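Local atomic coordinates of beta-N-acetylhexosaminidase (Arthrobacter aurescens, PDB entry 3RCN), a protein that probably hydrolyses terminal non-reducing N-acetyl-D-hexosamine residues from N-acetyl-beta-D-hexosaminides, as a member of glycosyl hydrolase family 20. Residues C401-L406 with W531-D536; E418-G423 with S458-S463; A148-P153 with T275-N280; L450-N455 with E480-N485. All coordinates share one frame; numbering follows the deposited sequence.

Contact 1 (C401-L406 with W531-D536); sequences CPEHKL and WKRDYD. With SO4 (sulfate ion), chain G.
At the mouth of the catalytic TIM barrel, the beta-alpha loop that follows strand 397-400 presents Glu403 and His404 to Arg533 and Tyr535 of the C-terminal tail. The pairing illustrates how a late piece of chain can close over the end of a barrel where the active site lies: the Glu403 side chain is about 7 Å from that of Glu316, the predicted proton donor. Two neighbouring interactions carry the contact, one ionic and one aromatic. Glu403 reaches toward Arg533 as an extended chain, with CG trans to the backbone N (chi1 179°), and its OE2 accepts from Arg533 NH2 in a salt bridge of 2.9 Å. The bond is bent: the carboxylate and guanidinium planes stand 75° apart, NH2 meets OE2 from above the carboxylate plane, and OE2 in turn lies out of the guanidinium plane. On its other terminal nitrogen, NH1, Arg533 has a second carboxylate partner in Glu538 of helix 535-539. Beside the ion pair, the His404 and Tyr535 rings form an offset stack, with planes only 2° from parallel and centroids 4.2 Å apart. The phenol is displaced so that His404 CD2 comes 3.6 Å from Tyr535 CZ, while His404 CB makes a CH-pi contact over the same tyrosine ring. The imidazole is thus layered between aromatic and aliphatic groups, for Lys405 CG lies 4.1 Å above the plane on its opposite face. Farther along the tail, a sulfate ion, probably from the crystallisation liquor, accepts from Lys532 NZ through its O1 at 3.0 Å and also from Gly415 N.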
# COMPACT_ATOMS: atom_id res chain seq x y z
N CYS A 401 -14.37 20.06 -14.54
CA CYS A 401 -14.11 19.77 -13.15
C CYS A 401 -14.44 21.00 -12.32
O CYS A 401 -13.55 21.67 -11.82
CB CYS A 401 -12.66 19.35 -12.94
SG CYS A 401 -11.44 20.31 -13.85
N PRO A 402 -15.74 21.31 -12.19
CA PRO A 402 -16.15 22.51 -11.45
C PRO A 402 -15.68 22.45 -10.00
O PRO A 402 -15.85 21.43 -9.35
CB PRO A 402 -17.68 22.45 -11.51
CG PRO A 402 -18.00 21.51 -12.63
CD PRO A 402 -16.87 20.54 -12.71
N GLU A 403 -15.10 23.54 -9.52
CA GLU A 403 -14.62 23.63 -8.14
C GLU A 403 -15.74 23.47 -7.12
O GLU A 403 -15.50 23.06 -6.00
CB GLU A 403 -13.91 24.97 -7.91
CG GLU A 403 -13.40 25.16 -6.48
CD GLU A 403 -12.98 26.61 -6.18
OE1 GLU A 403 -13.25 27.51 -7.00
OE2 GLU A 403 -12.37 26.83 -5.11
N HIS A 404 -16.96 23.83 -7.48
CA HIS A 404 -18.05 23.76 -6.51
C HIS A 404 -18.85 22.46 -6.59
O HIS A 404 -19.87 22.30 -5.93
CB HIS A 404 -18.96 24.99 -6.58
CG HIS A 404 -19.54 25.24 -7.94
ND1 HIS A 404 -18.77 25.65 -9.01
CD2 HIS A 404 -20.81 25.15 -8.39
CE1 HIS A 404 -19.55 25.79 -10.07
NE2 HIS A 404 -20.79 25.49 -9.72
N LYS A 405 -18.38 21.55 -7.44
CA LYS A 405 -19.03 20.26 -7.64
C LYS A 405 -18.09 19.08 -7.39
O LYS A 405 -18.35 18.23 -6.56
CB LYS A 405 -19.59 20.16 -9.07
CG LYS A 405 -20.67 21.17 -9.41
CD LYS A 405 -21.84 21.07 -8.44
CE LYS A 405 -23.01 21.91 -8.91
NZ LYS A 405 -22.58 23.29 -9.25
N LEU A 406 -17.04 19.03 -8.19
CA LEU A 406 -16.12 17.91 -8.29
C LEU A 406 -14.81 17.93 -7.48
O LEU A 406 -13.89 17.16 -7.79
CB LEU A 406 -15.86 17.56 -9.76
CG LEU A 406 -17.14 17.14 -10.49
CD1 LEU A 406 -16.82 16.55 -11.84
CD2 LEU A 406 -17.92 16.15 -9.65
N TRP A 531 -11.17 25.93 6.64
CA TRP A 531 -11.77 27.16 6.16
C TRP A 531 -13.09 26.85 5.44
O TRP A 531 -13.08 26.31 4.33
CB TRP A 531 -10.79 27.84 5.20
CG TRP A 531 -11.13 29.26 4.90
CD1 TRP A 531 -11.52 29.78 3.70
CD2 TRP A 531 -11.12 30.36 5.83
NE1 TRP A 531 -11.75 31.12 3.82
CE2 TRP A 531 -11.51 31.50 5.11
CE3 TRP A 531 -10.82 30.48 7.18
CZ2 TRP A 531 -11.61 32.76 5.71
CZ3 TRP A 531 -10.91 31.72 7.78
CH2 TRP A 531 -11.30 32.84 7.04
N LYS A 532 -14.21 27.28 6.00
CA LYS A 532 -15.51 26.86 5.50
C LYS A 532 -16.08 27.83 4.48
O LYS A 532 -16.32 29.00 4.80
CB LYS A 532 -16.51 26.70 6.64
CG LYS A 532 -16.24 25.56 7.59
CD LYS A 532 -17.41 25.41 8.55
CE LYS A 532 -17.09 24.38 9.63
NZ LYS A 532 -18.19 24.21 10.62
N ARG A 533 -16.36 27.34 3.28
CA ARG A 533 -16.90 28.18 2.23
C ARG A 533 -18.36 27.87 1.93
O ARG A 533 -18.83 26.74 2.13
CB ARG A 533 -16.05 28.08 0.96
CG ARG A 533 -14.65 28.62 1.15
CD ARG A 533 -13.81 28.39 -0.07
NE ARG A 533 -14.36 29.06 -1.23
CZ ARG A 533 -13.82 29.00 -2.44
NH1 ARG A 533 -14.38 29.65 -3.46
NH2 ARG A 533 -12.72 28.29 -2.64
N ASP A 534 -19.09 28.90 1.50
CA ASP A 534 -20.49 28.81 1.11
C ASP A 534 -20.70 29.39 -0.29
O ASP A 534 -20.51 30.58 -0.52
CB ASP A 534 -21.38 29.53 2.12
CG ASP A 534 -22.83 29.62 1.66
OD1 ASP A 534 -23.26 28.77 0.85
OD2 ASP A 534 -23.54 30.54 2.12
N TYR A 535 -21.10 28.54 -1.23
CA TYR A 535 -21.15 28.92 -2.64
C TYR A 535 -22.08 30.09 -2.92
O TYR A 535 -21.78 30.94 -3.76
CB TYR A 535 -21.54 27.74 -3.53
CG TYR A 535 -21.46 28.06 -5.00
CD1 TYR A 535 -22.60 28.04 -5.80
CD2 TYR A 535 -20.25 28.40 -5.59
CE1 TYR A 535 -22.53 28.35 -7.16
CE2 TYR A 535 -20.16 28.70 -6.94
CZ TYR A 535 -21.31 28.68 -7.72
OH TYR A 535 -21.23 28.98 -9.07
N ASP A 536 -23.21 30.14 -2.23
CA ASP A 536 -24.19 31.18 -2.49
C ASP A 536 -23.69 32.53 -2.00
O ASP A 536 -23.78 33.54 -2.71
CB ASP A 536 -25.53 30.82 -1.86
CG ASP A 536 -26.13 29.55 -2.44
OD1 ASP A 536 -25.87 29.25 -3.63
OD2 ASP A 536 -26.85 28.84 -1.71
S SO4 G . -21.64 25.16 8.48
O1 SO4 G . -20.91 24.97 9.74
O2 SO4 G . -21.75 23.90 7.75
O3 SO4 G . -22.98 25.65 8.78
O4 SO4 G . -20.94 26.13 7.64

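Contact 2 (E418-G423 with S458-S463). With SO4 (sulfate ion), chain B.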
# COMPACT_ATOMS: atom_id res chain seq x y z
N GLU A 418 -16.63 16.85 10.68
CA GLU A 418 -15.80 16.47 9.55
C GLU A 418 -14.36 16.95 9.78
O GLU A 418 -14.14 18.06 10.28
CB GLU A 418 -16.36 17.07 8.24
CG GLU A 418 -17.81 16.69 7.92
CD GLU A 418 -18.03 15.17 7.85
OE1 GLU A 418 -17.24 14.49 7.16
OE2 GLU A 418 -18.97 14.67 8.51
N PRO A 419 -13.37 16.11 9.45
CA PRO A 419 -11.94 16.44 9.62
C PRO A 419 -11.41 17.58 8.71
O PRO A 419 -11.62 17.52 7.51
CB PRO A 419 -11.23 15.12 9.29
CG PRO A 419 -12.21 14.36 8.45
CD PRO A 419 -13.57 14.74 8.94
N VAL A 420 -10.70 18.55 9.29
CA VAL A 420 -10.16 19.71 8.56
C VAL A 420 -11.10 20.22 7.47
O VAL A 420 -10.78 20.13 6.28
CB VAL A 420 -8.79 19.38 7.92
CG1 VAL A 420 -8.04 20.67 7.57
CG2 VAL A 420 -7.96 18.51 8.85
N PRO A 421 -12.28 20.73 7.86
CA PRO A 421 -13.28 21.14 6.88
C PRO A 421 -12.87 22.37 6.06
O PRO A 421 -12.53 23.41 6.61
CB PRO A 421 -14.49 21.48 7.75
CG PRO A 421 -13.89 21.93 9.03
CD PRO A 421 -12.68 21.06 9.24
N VAL A 422 -12.97 22.24 4.74
CA VAL A 422 -12.58 23.30 3.82
C VAL A 422 -13.46 23.23 2.59
O VAL A 422 -14.01 22.19 2.26
CB VAL A 422 -11.10 23.19 3.37
CG1 VAL A 422 -10.14 23.46 4.53
CG2 VAL A 422 -10.81 21.84 2.72
N GLY A 423 -13.60 24.36 1.90
CA GLY A 423 -14.38 24.40 0.69
C GLY A 423 -15.86 24.34 0.99
O GLY A 423 -16.29 24.54 2.13
N SER A 458 -4.30 17.59 -2.00
CA SER A 458 -3.74 16.87 -0.85
C SER A 458 -3.23 17.69 0.33
O SER A 458 -2.58 17.13 1.22
CB SER A 458 -2.74 15.79 -1.28
OG SER A 458 -1.53 16.35 -1.75
N GLU A 459 -3.46 19.00 0.34
CA GLU A 459 -2.96 19.85 1.42
C GLU A 459 -3.23 19.22 2.78
O GLU A 459 -2.34 19.13 3.63
CB GLU A 459 -3.65 21.22 1.42
CG GLU A 459 -3.24 22.18 0.33
CD GLU A 459 -4.15 22.11 -0.89
OE1 GLU A 459 -4.82 21.08 -1.09
OE2 GLU A 459 -4.19 23.10 -1.65
N HIS A 460 -4.47 18.82 2.99
CA HIS A 460 -4.89 18.27 4.27
C HIS A 460 -4.93 16.74 4.36
O HIS A 460 -5.21 16.20 5.43
CB HIS A 460 -6.22 18.89 4.65
CG HIS A 460 -6.23 20.37 4.51
ND1 HIS A 460 -5.27 21.17 5.08
CD2 HIS A 460 -7.05 21.20 3.82
CE1 HIS A 460 -5.51 22.43 4.78
NE2 HIS A 460 -6.58 22.48 4.01
N LEU A 461 -4.65 16.04 3.26
CA LEU A 461 -4.67 14.60 3.35
C LEU A 461 -3.22 14.14 3.42
O LEU A 461 -2.56 13.94 2.40
CB LEU A 461 -5.37 14.04 2.11
CG LEU A 461 -6.56 14.91 1.65
CD1 LEU A 461 -7.07 14.51 0.29
CD2 LEU A 461 -7.72 14.93 2.67
N ASP A 462 -2.80 13.83 4.65
CA ASP A 462 -1.40 13.54 4.96
C ASP A 462 -1.06 12.05 5.06
O ASP A 462 0.05 11.69 5.44
CB ASP A 462 -0.95 14.32 6.19
CG ASP A 462 -1.82 14.06 7.40
OD1 ASP A 462 -2.98 13.63 7.22
OD2 ASP A 462 -1.34 14.28 8.53
N SER A 463 -2.04 11.20 4.79
CA SER A 463 -1.80 9.78 4.64
C SER A 463 -2.68 9.27 3.52
O SER A 463 -3.67 9.92 3.18
CB SER A 463 -2.12 9.02 5.93
OG SER A 463 -3.50 9.07 6.21
S SO4 B . -3.55 8.04 9.88
O1 SO4 B . -4.41 8.01 11.07
O2 SO4 B . -4.34 8.44 8.72
O3 SO4 B . -2.48 9.01 10.11
O4 SO4 B . -2.96 6.73 9.64
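An apolar loop-to-loop contact joins Val420 and Val422 to the imidazole of His460, between the segment leading into short strand 422-423 and the beta-alpha loop at the C-terminal end of barrel strand 449-456, ahead of helix 464-471. It is a compact case of a CH-pi interaction doing the work of a hydrophobic pair. Val420 lays its CG1 methyl over one face of the imidazole, 3.6 Å from His460 CG, and the line from that methyl to the ring centroid leans 19° from the ring normal. CG1 occupies this place because it stands anti to the backbone N of Val420 (chi1 -162°), which leaves CG2 beside that nitrogen. Val422 comes from the far end of the imidazole and meets it obliquely, its CG1 3.7 Å from His460 NE2 and its CG2 4.0 Å from His460 CD2. The second face of the ring is covered from within its own loop by Glu459 CB, 3.9 Å above the plane and over its centre. Trp277 also meets the imidazole, with the two ring planes roughly perpendicular. Farther along the loop, Ser463 caps helix 464-471 through Arg466 N and donates from OG to a sulfate O2 at 2.7 Å; Arg465 of the same chain and Arg215 of the second subunit also bond to this ion, probably from the crystallisation liquor. No hydrogen bond passes between the two segments, so their cohesion rests on dispersion and on the Val420 methyl lying over the pi face, a chemistry that depends on close fit more than on polar direction.

Contact 3 (A148-P153 with T275-N280); sequences ARHFMP and TRWGIN
Arg149 runs alongside the benzo ring of Trp277, the arginine chain and the indole passing antiparallel to one another. Its CB begins 4.2 Å from Trp277 CZ3, and CG comes closer to that same carbon, at 3.8 Å. A bend at chi2 (57°) then carries the chain on to the polar end, where NE donates to Gln180 OE1 and NH1 forms a salt bridge with Asp146. NH2 makes a weak bond to a water in the guanidinium plane, 3.4 Å away, and this water lies 2.7 Å from Gly278 O. The loop bearing Arg149 follows strand 140-146 of the TIM barrel, and the arginine side chain is about 6 Å from that of Glu316, the predicted proton donor. His150 approaches across the indole: its CE1 lies 3.8 Å from Trp277 CH2, the ring planes inclined at 59°, while ND1 bonds to Ser458 O. Replacing Trp277 with an alanine would probably open a gap beside both the Arg149 methylenes and His150 CE1, although the guanidinium would keep its own partners. On the main-chain side of the tryptophan, Arg276 NE and NH2 both donate to Trp277 O, at 2.8 Å and 3.0 Å, with the oxygen in the guanidinium plane.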
# COMPACT_ATOMS: atom_id res chain seq x y z
N ALA A 148 1.95 16.35 -4.94
CA ALA A 148 2.92 17.41 -4.69
C ALA A 148 2.79 17.89 -3.24
O ALA A 148 3.79 18.11 -2.57
CB ALA A 148 2.71 18.58 -5.67
N ARG A 149 1.56 18.05 -2.77
CA ARG A 149 1.34 18.53 -1.42
C ARG A 149 1.71 17.45 -0.38
O ARG A 149 2.51 17.70 0.52
CB ARG A 149 -0.08 19.03 -1.26
CG ARG A 149 -0.26 20.49 -1.64
CD ARG A 149 0.16 20.81 -3.08
NE ARG A 149 -0.13 22.20 -3.42
CZ ARG A 149 -1.27 22.62 -3.97
NH1 ARG A 149 -2.23 21.75 -4.28
NH2 ARG A 149 -1.45 23.91 -4.22
N HIS A 150 1.15 16.26 -0.53
CA HIS A 150 1.60 15.10 0.24
C HIS A 150 2.00 13.93 -0.65
O HIS A 150 1.19 13.41 -1.43
CB HIS A 150 0.59 14.68 1.31
CG HIS A 150 0.57 15.60 2.48
ND1 HIS A 150 -0.36 16.60 2.63
CD2 HIS A 150 1.42 15.71 3.53
CE1 HIS A 150 -0.10 17.28 3.73
NE2 HIS A 150 0.98 16.76 4.30
N PHE A 151 3.27 13.56 -0.53
CA PHE A 151 3.84 12.49 -1.32
C PHE A 151 3.13 11.18 -0.99
O PHE A 151 3.00 10.82 0.19
CB PHE A 151 5.33 12.36 -1.02
CG PHE A 151 5.96 11.17 -1.66
CD1 PHE A 151 6.21 11.15 -3.02
CD2 PHE A 151 6.30 10.06 -0.89
CE1 PHE A 151 6.79 10.05 -3.62
CE2 PHE A 151 6.89 8.95 -1.47
CZ PHE A 151 7.14 8.94 -2.85
N MSE A 152 2.64 10.49 -2.01
CA MSE A 152 2.03 9.20 -1.80
C MSE A 152 3.00 8.08 -2.20
O MSE A 152 3.46 8.01 -3.33
CB MSE A 152 0.71 9.07 -2.55
CG MSE A 152 0.05 7.72 -2.31
SE MSE A 152 -1.76 7.50 -3.02
CE MSE A 152 -2.71 8.64 -1.74
N PRO A 153 3.33 7.20 -1.25
CA PRO A 153 4.25 6.13 -1.60
C PRO A 153 3.72 5.30 -2.77
O PRO A 153 2.51 5.15 -2.94
CB PRO A 153 4.34 5.31 -0.33
CG PRO A 153 3.99 6.30 0.78
CD PRO A 153 2.93 7.15 0.17
N THR A 275 6.58 25.94 2.90
CA THR A 275 5.97 25.16 3.98
C THR A 275 4.47 25.39 4.25
O THR A 275 3.90 24.77 5.16
CB THR A 275 6.76 25.28 5.31
OG1 THR A 275 6.56 26.58 5.87
CG2 THR A 275 8.23 25.05 5.07
N ARG A 276 3.83 26.26 3.48
CA ARG A 276 2.42 26.58 3.74
C ARG A 276 1.56 26.39 2.51
O ARG A 276 2.08 26.18 1.41
CB ARG A 276 2.25 27.99 4.30
CG ARG A 276 2.99 29.06 3.52
CD ARG A 276 2.30 30.41 3.65
NE ARG A 276 1.08 30.49 2.85
CZ ARG A 276 0.47 31.63 2.53
NH1 ARG A 276 0.97 32.79 2.92
NH2 ARG A 276 -0.63 31.60 1.79
N TRP A 277 0.25 26.41 2.72
CA TRP A 277 -0.70 26.27 1.62
C TRP A 277 -1.06 27.62 0.99
O TRP A 277 -0.58 28.67 1.42
CB TRP A 277 -1.97 25.54 2.09
CG TRP A 277 -1.68 24.32 2.99
CD1 TRP A 277 -2.22 24.07 4.21
CD2 TRP A 277 -0.77 23.23 2.73
NE1 TRP A 277 -1.72 22.90 4.72
CE2 TRP A 277 -0.83 22.37 3.83
CE3 TRP A 277 0.08 22.91 1.67
CZ2 TRP A 277 -0.07 21.19 3.91
CZ3 TRP A 277 0.83 21.75 1.74
CH2 TRP A 277 0.75 20.91 2.85
N GLY A 278 -1.92 27.58 -0.03
CA GLY A 278 -2.50 28.77 -0.61
C GLY A 278 -1.79 29.25 -1.85
O GLY A 278 -1.03 28.50 -2.47
N ILE A 279 -2.02 30.51 -2.21
CA ILE A 279 -1.44 31.06 -3.43
C ILE A 279 -0.12 31.80 -3.15
O ILE A 279 -0.03 32.65 -2.26
CB ILE A 279 -2.44 31.95 -4.18
CG1 ILE A 279 -3.69 31.15 -4.53
CG2 ILE A 279 -1.81 32.53 -5.46
CD1 ILE A 279 -4.73 31.94 -5.29
N ASN A 280 0.89 31.44 -3.93
CA ASN A 280 2.23 31.99 -3.78
C ASN A 280 2.47 33.19 -4.69
O ASN A 280 2.28 33.12 -5.91
CB ASN A 280 3.25 30.90 -4.09
CG ASN A 280 4.55 31.12 -3.37
OD1 ASN A 280 4.81 32.19 -2.84
ND2 ASN A 280 5.39 30.09 -3.34
O HOH W 1 0.57 26.47 -3.29

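Contact 4 (L450-N455 with E480-N485); sequences LGAQAN and EVFWSN
The phenyl ring of Phe482 lies against the backbone of Ala452 and Gln453, with Ala452 CA over one face, Ala454 N at the edge near the ring plane, and Gln453 N approached obliquely. The outer half of the ring does the touching: Ala452 CB sits 3.5 Å from both Phe482 CE1 and Phe482 CZ, and on the neighbouring corner Phe482 CE2 is 3.5 Å from Ala452 O. Here the aromatic side chain packs on main chain as well as on a methyl group. Phe482 has CG trans to its carbonyl carbon (chi1 -63°), which puts CG beside the backbone N and directs the ring from the helix at Ala452 of the strand. Strand 449-456 pairs in parallel with both 397-400 and 140-146, the latter being the first strand of the TIM barrel, so the ring packs where the barrel closes on itself; helix 474-483 covers that seam from outside, and Phe482 also touches Arg141. Alternation along the strand does the rest, since Ala452 points toward the helix while Gln453 points away from it. There Gln453 NE2 donates to a lone pair of Asn455 OD1 at 2.8 Å, in a nearly straight bond of 164°, and Gln453 OE1 is hydrogen-bonded to Tyr140 OH. An alanine in place of Phe482 would probably open a gap over the Ala452 methyl and the peptide that follows, leaving helix and strand without this side-chain bridge. In the last turn of the helix, Ser484 N donates to Glu480 O at 2.7 Å, just beyond the phenylalanine.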
# COMPACT_ATOMS: atom_id res chain seq x y z
N LEU A 450 -14.89 16.44 -23.97
CA LEU A 450 -14.32 15.11 -23.84
C LEU A 450 -14.92 14.33 -22.67
O LEU A 450 -15.07 13.10 -22.75
CB LEU A 450 -12.81 15.23 -23.67
CG LEU A 450 -12.10 15.98 -24.78
CD1 LEU A 450 -10.62 15.74 -24.69
CD2 LEU A 450 -12.66 15.49 -26.10
N GLY A 451 -15.26 15.04 -21.61
CA GLY A 451 -15.71 14.41 -20.38
C GLY A 451 -15.52 15.27 -19.14
O GLY A 451 -15.53 16.51 -19.20
N ALA A 452 -15.39 14.59 -18.00
CA ALA A 452 -15.28 15.26 -16.71
C ALA A 452 -14.18 14.64 -15.84
O ALA A 452 -13.61 13.61 -16.18
CB ALA A 452 -16.62 15.24 -15.97
N GLN A 453 -13.84 15.32 -14.75
CA GLN A 453 -12.79 14.86 -13.87
C GLN A 453 -13.02 15.32 -12.43
O GLN A 453 -13.49 16.43 -12.19
CB GLN A 453 -11.46 15.37 -14.42
CG GLN A 453 -10.28 15.31 -13.52
CD GLN A 453 -9.07 15.95 -14.18
OE1 GLN A 453 -8.68 15.56 -15.28
NE2 GLN A 453 -8.50 16.96 -13.53
N ALA A 454 -12.70 14.46 -11.47
CA ALA A 454 -12.76 14.84 -10.07
C ALA A 454 -11.34 15.09 -9.55
O ALA A 454 -10.42 14.34 -9.87
CB ALA A 454 -13.44 13.75 -9.25
N ASN A 455 -11.17 16.16 -8.78
CA ASN A 455 -9.85 16.54 -8.28
C ASN A 455 -9.72 16.35 -6.78
O ASN A 455 -10.59 16.77 -6.01
CB ASN A 455 -9.53 18.00 -8.64
CG ASN A 455 -9.48 18.23 -10.15
OD1 ASN A 455 -9.31 17.30 -10.92
ND2 ASN A 455 -9.62 19.49 -10.56
N GLU A 480 -20.20 6.66 -11.69
CA GLU A 480 -21.46 6.35 -12.35
C GLU A 480 -21.92 7.51 -13.24
O GLU A 480 -22.36 7.31 -14.37
CB GLU A 480 -22.55 6.00 -11.32
CG GLU A 480 -23.87 5.63 -11.97
CD GLU A 480 -24.68 4.60 -11.20
OE1 GLU A 480 -24.15 3.50 -10.94
OE2 GLU A 480 -25.85 4.88 -10.87
N VAL A 481 -21.81 8.72 -12.70
CA VAL A 481 -22.13 9.91 -13.47
C VAL A 481 -21.33 9.93 -14.78
O VAL A 481 -21.87 10.26 -15.82
CB VAL A 481 -21.89 11.19 -12.65
CG1 VAL A 481 -22.02 12.44 -13.52
CG2 VAL A 481 -22.83 11.25 -11.44
N PHE A 482 -20.06 9.53 -14.72
CA PHE A 482 -19.20 9.53 -15.91
C PHE A 482 -19.46 8.37 -16.87
O PHE A 482 -19.32 8.53 -18.08
CB PHE A 482 -17.71 9.49 -15.53
CG PHE A 482 -17.25 10.69 -14.77
CD1 PHE A 482 -18.13 11.71 -14.44
CD2 PHE A 482 -15.92 10.81 -14.38
CE1 PHE A 482 -17.69 12.82 -13.74
CE2 PHE A 482 -15.47 11.91 -13.68
CZ PHE A 482 -16.36 12.92 -13.35
N TRP A 483 -19.68 7.18 -16.32
CA TRP A 483 -19.96 6.00 -17.13
C TRP A 483 -21.40 5.77 -17.62
O TRP A 483 -21.64 5.57 -18.81
CB TRP A 483 -19.47 4.73 -16.40
CG TRP A 483 -19.65 3.52 -17.22
CD1 TRP A 483 -20.80 2.79 -17.36
CD2 TRP A 483 -18.69 2.92 -18.09
NE1 TRP A 483 -20.59 1.74 -18.23
CE2 TRP A 483 -19.31 1.80 -18.69
CE3 TRP A 483 -17.36 3.21 -18.41
CZ2 TRP A 483 -18.64 0.98 -19.60
CZ3 TRP A 483 -16.70 2.40 -19.31
CH2 TRP A 483 -17.34 1.29 -19.89
N SER A 484 -22.36 5.85 -16.70
CA SER A 484 -23.68 5.28 -16.95
C SER A 484 -24.59 6.18 -17.78
O SER A 484 -24.20 7.26 -18.21
CB SER A 484 -24.40 4.93 -15.64
OG SER A 484 -23.59 4.15 -14.79
N ASN A 485 -25.81 5.71 -17.97
CA ASN A 485 -26.87 6.42 -18.65
C ASN A 485 -27.58 7.40 -17.70
O ASN A 485 -28.13 7.00 -16.67
CB ASN A 485 -27.85 5.39 -19.24
CG ASN A 485 -29.03 6.02 -19.98
OD1 ASN A 485 -29.08 7.23 -20.19
ND2 ASN A 485 -29.97 5.18 -20.38

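All four contacts involve the catalytic TIM barrel, and contact 3 completes itself first along the chain. Contact 1 then spans 401-536 and encloses both contact 2 and contact 4, whose segments alternate. Contacts 1 and 2 have centres about 14 Å apart and share the small parallel sheet of strands 422-423 and 531-532, where Gly423 faces Trp531 and Arg533. The centres of contacts 2 and 3 are about 12 Å apart, joined through Ser458 and His150. Contact 4 lies deeper, its centre about 18 Å from that of contact 1 and about 26 Å from that of contact 3, yet Leu406 O probably hydrogen-bonds to Asn455 N. Loops around the predicted catalytic end are therefore tied together and continue into the barrel wall.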